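Glypican-1 (Homo sapiens, PDB 4YWT) carries heparan sulfate chains at the cell surface, binds collagen through them and takes part in Schwann cell myelination. Local coordinates at residues L95-D107 and F222-R234. The protein carries 3 engineered substitutions. Numbering follows the deposited sequence. Where two conformers were deposited one is given.
Sequences LQAMLATQLRSFD and FVQGLGVASDVVR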
loop_
_atom_site.group_PDB
_atom_site.type_symbol
_atom_site.label_atom_id
_atom_site.label_comp_id
_atom_site.label_asym_id
_atom_site.label_seq_id
_atom_site.Cartn_x
_atom_site.Cartn_y
_atom_site.Cartn_z
ATOM N N LEU A 95 -1.392 6.939 -6.503
ATOM C CA LEU A 95 -1.147 5.703 -5.748
ATOM C C LEU A 95 -1.455 5.868 -4.252
ATOM O O LEU A 95 -2.137 5.033 -3.635
ATOM C CB LEU A 95 0.300 5.244 -5.933
ATOM C CG LEU A 95 0.707 3.979 -5.173
ATOM C CD1 LEU A 95 -0.173 2.806 -5.570
ATOM C CD2 LEU A 95 2.169 3.655 -5.424
ATOM N N GLN A 96 -0.955 6.964 -3.692
ATOM C CA GLN A 96 -1.133 7.298 -2.284
ATOM C C GLN A 96 -2.610 7.414 -1.924
ATOM O O GLN A 96 -3.045 6.923 -0.879
ATOM C CB GLN A 96 -0.406 8.606 -1.964
ATOM C CG GLN A 96 0.056 8.746 -0.526
ATOM C CD GLN A 96 0.847 10.020 -0.298
ATOM O OE1 GLN A 96 1.593 10.464 -1.172
ATOM N NE2 GLN A 96 0.692 10.613 0.880
ATOM N N ALA A 97 -3.373 8.066 -2.797
ATOM C CA ALA A 97 -4.814 8.188 -2.609
ATOM C C ALA A 97 -5.465 6.810 -2.561
ATOM O O ALA A 97 -6.273 6.523 -1.662
ATOM C CB ALA A 97 -5.429 9.029 -3.718
ATOM N N MET A 98 -5.102 5.958 -3.519
ATOM C CA MET A 98 -5.644 4.598 -3.554
ATOM C C MET A 98 -5.384 3.853 -2.238
ATOM O O MET A 98 -6.321 3.349 -1.587
ATOM C CB MET A 98 -5.053 3.817 -4.731
ATOM C CG MET A 98 -5.729 2.476 -5.014
ATOM S SD MET A 98 -5.127 1.103 -4.002
ATOM C CE MET A 98 -3.474 0.896 -4.655
ATOM N N LEU A 99 -4.113 3.797 -1.843
ATOM C CA LEU A 99 -3.736 3.102 -0.613
ATOM C C LEU A 99 -4.454 3.672 0.613
ATOM O O LEU A 99 -4.882 2.924 1.495
ATOM C CB LEU A 99 -2.222 3.165 -0.401
ATOM C CG LEU A 99 -1.351 2.432 -1.423
ATOM C CD1 LEU A 99 0.119 2.704 -1.150
ATOM C CD2 LEU A 99 -1.635 0.936 -1.407
ATOM N N ALA A 100 -4.591 4.994 0.656
ATOM C CA ALA A 100 -5.255 5.658 1.775
ATOM C C ALA A 100 -6.724 5.252 1.875
ATOM O O ALA A 100 -7.214 4.902 2.961
ATOM C CB ALA A 100 -5.133 7.167 1.643
ATOM N N THR A 101 -7.426 5.294 0.743
ATOM C CA THR A 101 -8.833 4.900 0.734
ATOM C C THR A 101 -8.992 3.435 1.138
ATOM O O THR A 101 -9.899 3.091 1.908
ATOM C CB THR A 101 -9.491 5.125 -0.643
ATOM O OG1 THR A 101 -8.832 4.326 -1.632
ATOM C CG2 THR A 101 -9.416 6.592 -1.035
ATOM N N GLN A 102 -8.106 2.577 0.632
ATOM C CA GLN A 102 -8.115 1.174 1.052
ATOM C C GLN A 102 -7.976 1.044 2.570
ATOM O O GLN A 102 -8.748 0.327 3.225
ATOM C CB GLN A 102 -6.996 0.393 0.358
ATOM C CG GLN A 102 -7.240 0.131 -1.120
ATOM C CD GLN A 102 -8.449 -0.753 -1.362
ATOM O OE1 GLN A 102 -8.813 -1.575 -0.520
ATOM N NE2 GLN A 102 -9.081 -0.588 -2.519
ATOM N N LEU A 103 -6.994 1.753 3.119
ATOM C CA LEU A 103 -6.712 1.716 4.550
ATOM C C LEU A 103 -7.930 2.122 5.376
ATOM O O LEU A 103 -8.355 1.390 6.283
ATOM C CB LEU A 103 -5.527 2.627 4.877
ATOM C CG LEU A 103 -5.036 2.615 6.324
ATOM C CD1 LEU A 103 -4.793 1.190 6.766
ATOM C CD2 LEU A 103 -3.767 3.437 6.462
ATOM N N ARG A 104 -8.487 3.286 5.049
ATOM C CA ARG A 104 -9.684 3.776 5.726
ATOM C C ARG A 104 -10.812 2.752 5.655
ATOM O O ARG A 104 -11.421 2.412 6.674
ATOM C CB ARG A 104 -10.142 5.104 5.121
ATOM N N SER A 105 -11.067 2.247 4.449
ATOM C CA SER A 105 -12.129 1.268 4.234
ATOM C C SER A 105 -11.979 0.034 5.124
ATOM O O SER A 105 -12.912 -0.335 5.843
ATOM C CB SER A 105 -12.171 0.843 2.764
ATOM O OG SER A 105 -12.594 1.913 1.938
ATOM N N PHE A 106 -10.808 -0.596 5.085
ATOM C CA PHE A 106 -10.606 -1.827 5.846
ATOM C C PHE A 106 -10.609 -1.603 7.357
ATOM O O PHE A 106 -11.240 -2.365 8.095
ATOM C CB PHE A 106 -9.306 -2.513 5.425
ATOM C CG PHE A 106 -9.458 -3.394 4.220
ATOM C CD1 PHE A 106 -9.323 -2.875 2.941
ATOM C CD2 PHE A 106 -9.748 -4.742 4.366
ATOM C CE1 PHE A 106 -9.466 -3.684 1.831
ATOM C CE2 PHE A 106 -9.895 -5.557 3.260
ATOM C CZ PHE A 106 -9.753 -5.027 1.988
ATOM N N ASP A 107 -9.910 -0.567 7.815
ATOM C CA ASP A 107 -9.879 -0.266 9.246
ATOM C C ASP A 107 -11.299 -0.030 9.767
ATOM O O ASP A 107 -11.763 -0.689 10.721
ATOM C CB ASP A 107 -8.997 0.956 9.518
ATOM C CG ASP A 107 -8.714 1.156 10.994
ATOM O OD1 ASP A 107 -8.452 0.151 11.690
ATOM O OD2 ASP A 107 -8.749 2.315 11.458
ATOM N N PHE A 222 -2.820 -6.875 7.931
ATOM C CA PHE A 222 -3.202 -6.337 6.629
ATOM C C PHE A 222 -3.285 -4.810 6.679
ATOM O O PHE A 222 -2.672 -4.107 5.855
ATOM C CB PHE A 222 -4.536 -6.932 6.173
ATOM C CG PHE A 222 -4.986 -6.454 4.821
ATOM C CD1 PHE A 222 -4.445 -6.994 3.665
ATOM C CD2 PHE A 222 -5.956 -5.473 4.706
ATOM C CE1 PHE A 222 -4.856 -6.558 2.421
ATOM C CE2 PHE A 222 -6.376 -5.035 3.463
ATOM C CZ PHE A 222 -5.824 -5.577 2.320
ATOM N N VAL A 223 -4.032 -4.300 7.657
ATOM C CA VAL A 223 -4.172 -2.853 7.828
ATOM C C VAL A 223 -2.807 -2.175 8.026
ATOM O O VAL A 223 -2.501 -1.151 7.391
ATOM C CB VAL A 223 -5.106 -2.531 9.016
ATOM C CG1 VAL A 223 -4.918 -1.098 9.491
ATOM C CG2 VAL A 223 -6.556 -2.792 8.629
ATOM N N GLN A 224 -1.988 -2.767 8.893
ATOM C CA GLN A 224 -0.623 -2.300 9.125
ATOM C C GLN A 224 0.178 -2.236 7.827
ATOM O O GLN A 224 0.915 -1.278 7.587
ATOM C CB GLN A 224 0.088 -3.209 10.128
ATOM C CG GLN A 224 0.238 -2.614 11.517
ATOM C CD GLN A 224 0.663 -3.644 12.547
ATOM O OE1 GLN A 224 0.865 -4.816 12.224
ATOM N NE2 GLN A 224 0.804 -3.211 13.794
ATOM N N GLY A 225 0.024 -3.264 6.996
ATOM C CA GLY A 225 0.676 -3.313 5.700
ATOM C C GLY A 225 0.245 -2.175 4.796
ATOM O O GLY A 225 1.081 -1.540 4.142
ATOM N N LEU A 226 -1.059 -1.914 4.749
ATOM C CA LEU A 226 -1.558 -0.781 3.971
ATOM C C LEU A 226 -0.931 0.526 4.453
ATOM O O LEU A 226 -0.486 1.357 3.645
ATOM C CB LEU A 226 -3.084 -0.695 4.047
ATOM C CG LEU A 226 -3.858 -1.776 3.292
ATOM C CD1 LEU A 226 -5.338 -1.690 3.617
ATOM C CD2 LEU A 226 -3.625 -1.650 1.794
ATOM N N GLY A 227 -0.884 0.696 5.773
ATOM C CA GLY A 227 -0.261 1.873 6.357
ATOM C C GLY A 227 1.198 2.036 5.956
ATOM O O GLY A 227 1.638 3.129 5.576
ATOM N N VAL A 228 1.947 0.940 6.030
ATOM C CA VAL A 228 3.363 0.954 5.686
ATOM C C VAL A 228 3.566 1.302 4.217
ATOM O O VAL A 228 4.398 2.142 3.894
ATOM C CB VAL A 228 4.038 -0.401 5.991
ATOM C CG1 VAL A 228 5.380 -0.511 5.268
ATOM C CG2 VAL A 228 4.214 -0.580 7.490
ATOM N N ALA A 229 2.802 0.667 3.330
ATOM C CA ALA A 229 2.892 0.975 1.904
ATOM C C ALA A 229 2.616 2.458 1.655
ATOM O O ALA A 229 3.349 3.128 0.908
ATOM C CB ALA A 229 1.925 0.114 1.110
ATOM N N SER A 230 1.568 2.966 2.297
ATOM C CA SER A 230 1.200 4.371 2.158
ATOM C C SER A 230 2.347 5.292 2.579
ATOM O O SER A 230 2.725 6.208 1.836
ATOM C CB SER A 230 -0.054 4.675 2.980
ATOM O OG SER A 230 -0.745 5.796 2.460
ATOM N N ASP A 231 2.903 5.044 3.763
ATOM C CA ASP A 231 4.002 5.862 4.271
ATOM C C ASP A 231 5.240 5.782 3.378
ATOM O O ASP A 231 5.920 6.785 3.153
ATOM C CB ASP A 231 4.362 5.448 5.699
ATOM C CG ASP A 231 3.360 5.947 6.718
ATOM O OD1 ASP A 231 2.628 6.911 6.408
ATOM O OD2 ASP A 231 3.304 5.380 7.829
ATOM N N VAL A 232 5.525 4.585 2.873
ATOM C CA VAL A 232 6.657 4.376 1.982
ATOM C C VAL A 232 6.496 5.208 0.720
ATOM O O VAL A 232 7.422 5.906 0.319
ATOM C CB VAL A 232 6.825 2.890 1.599
ATOM C CG1 VAL A 232 7.745 2.749 0.393
ATOM C CG2 VAL A 232 7.367 2.094 2.777
ATOM N N VAL A 233 5.319 5.148 0.103
ATOM C CA VAL A 233 5.071 5.953 -1.092
ATOM C C VAL A 233 5.213 7.447 -0.786
ATOM O O VAL A 233 5.903 8.181 -1.510
ATOM C CB VAL A 233 3.675 5.680 -1.678
ATOM C CG1 VAL A 233 3.378 6.642 -2.823
ATOM C CG2 VAL A 233 3.577 4.238 -2.146
ATOM N N ARG A 234 4.573 7.883 0.298
ATOM C CA ARG A 234 4.628 9.284 0.713
ATOM C C ARG A 234 6.061 9.783 0.917
ATOM O O ARG A 234 6.385 10.920 0.576
ATOM C CB ARG A 234 3.823 9.487 2.000
ATOM C CG ARG A 234 3.927 10.889 2.585
ATOM C CD ARG A 234 3.176 11.006 3.903
ATOM N NE ARG A 234 3.613 10.011 4.880
ATOM C CZ ARG A 234 4.673 10.151 5.669
ATOM N NH1 ARG A 234 5.415 11.247 5.600
ATOM N NH2 ARG A 234 4.992 9.193 6.527
#
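Leu99 faces Ser230 and Leu103 faces Leu226, each pair with CA atoms 5.8 Å apart, where helices 95-107 and 222-234 run antiparallel at 158° with axes 9.2 Å apart. At one end the rings of Phe106 and Phe222 form an edge-to-face pair: Phe222 CE2 stands over the centre of the Phe106 ring, 3.3 Å above its plane, and the planes are inclined at 57°. Leu226 lies next to this pair, its CD1 against the backbone of Leu103, 3.8 Å from Leu103 CA. Leu103 crosses Val223 at about a right angle, its CD1 meeting Val223 CG1 at 3.6 Å while CD2 rests 3.8 Å from Gly227 CA. One turn earlier, Leu99 CD1 settles on the backbone between Ala229 and Ser230, and Val233 CG2 touches both Leu99 CD1 and Leu95 CD2, 3.6 Å from the latter. With CG anti to the backbone N (chi1 -152°) and an extended chain, Gln96 carries its amide obliquely across the aliphatic base of Arg234, NE2 3.5 Å from Arg234 CB; the guanidinium turns back to a salt bridge with Asp231, whose hydrogen bond from NH2 to OD1 is weak. Trp289 of helix 286-299 touches Leu99, Ala229 and Val233, while Ala381 of helix 373-387 touches Phe106. This is largely apolar antiparallel helix packing within the elongated, largely helical glypican core, joining the long helix 70-129 to helix 204-236 near the middle of the molecule.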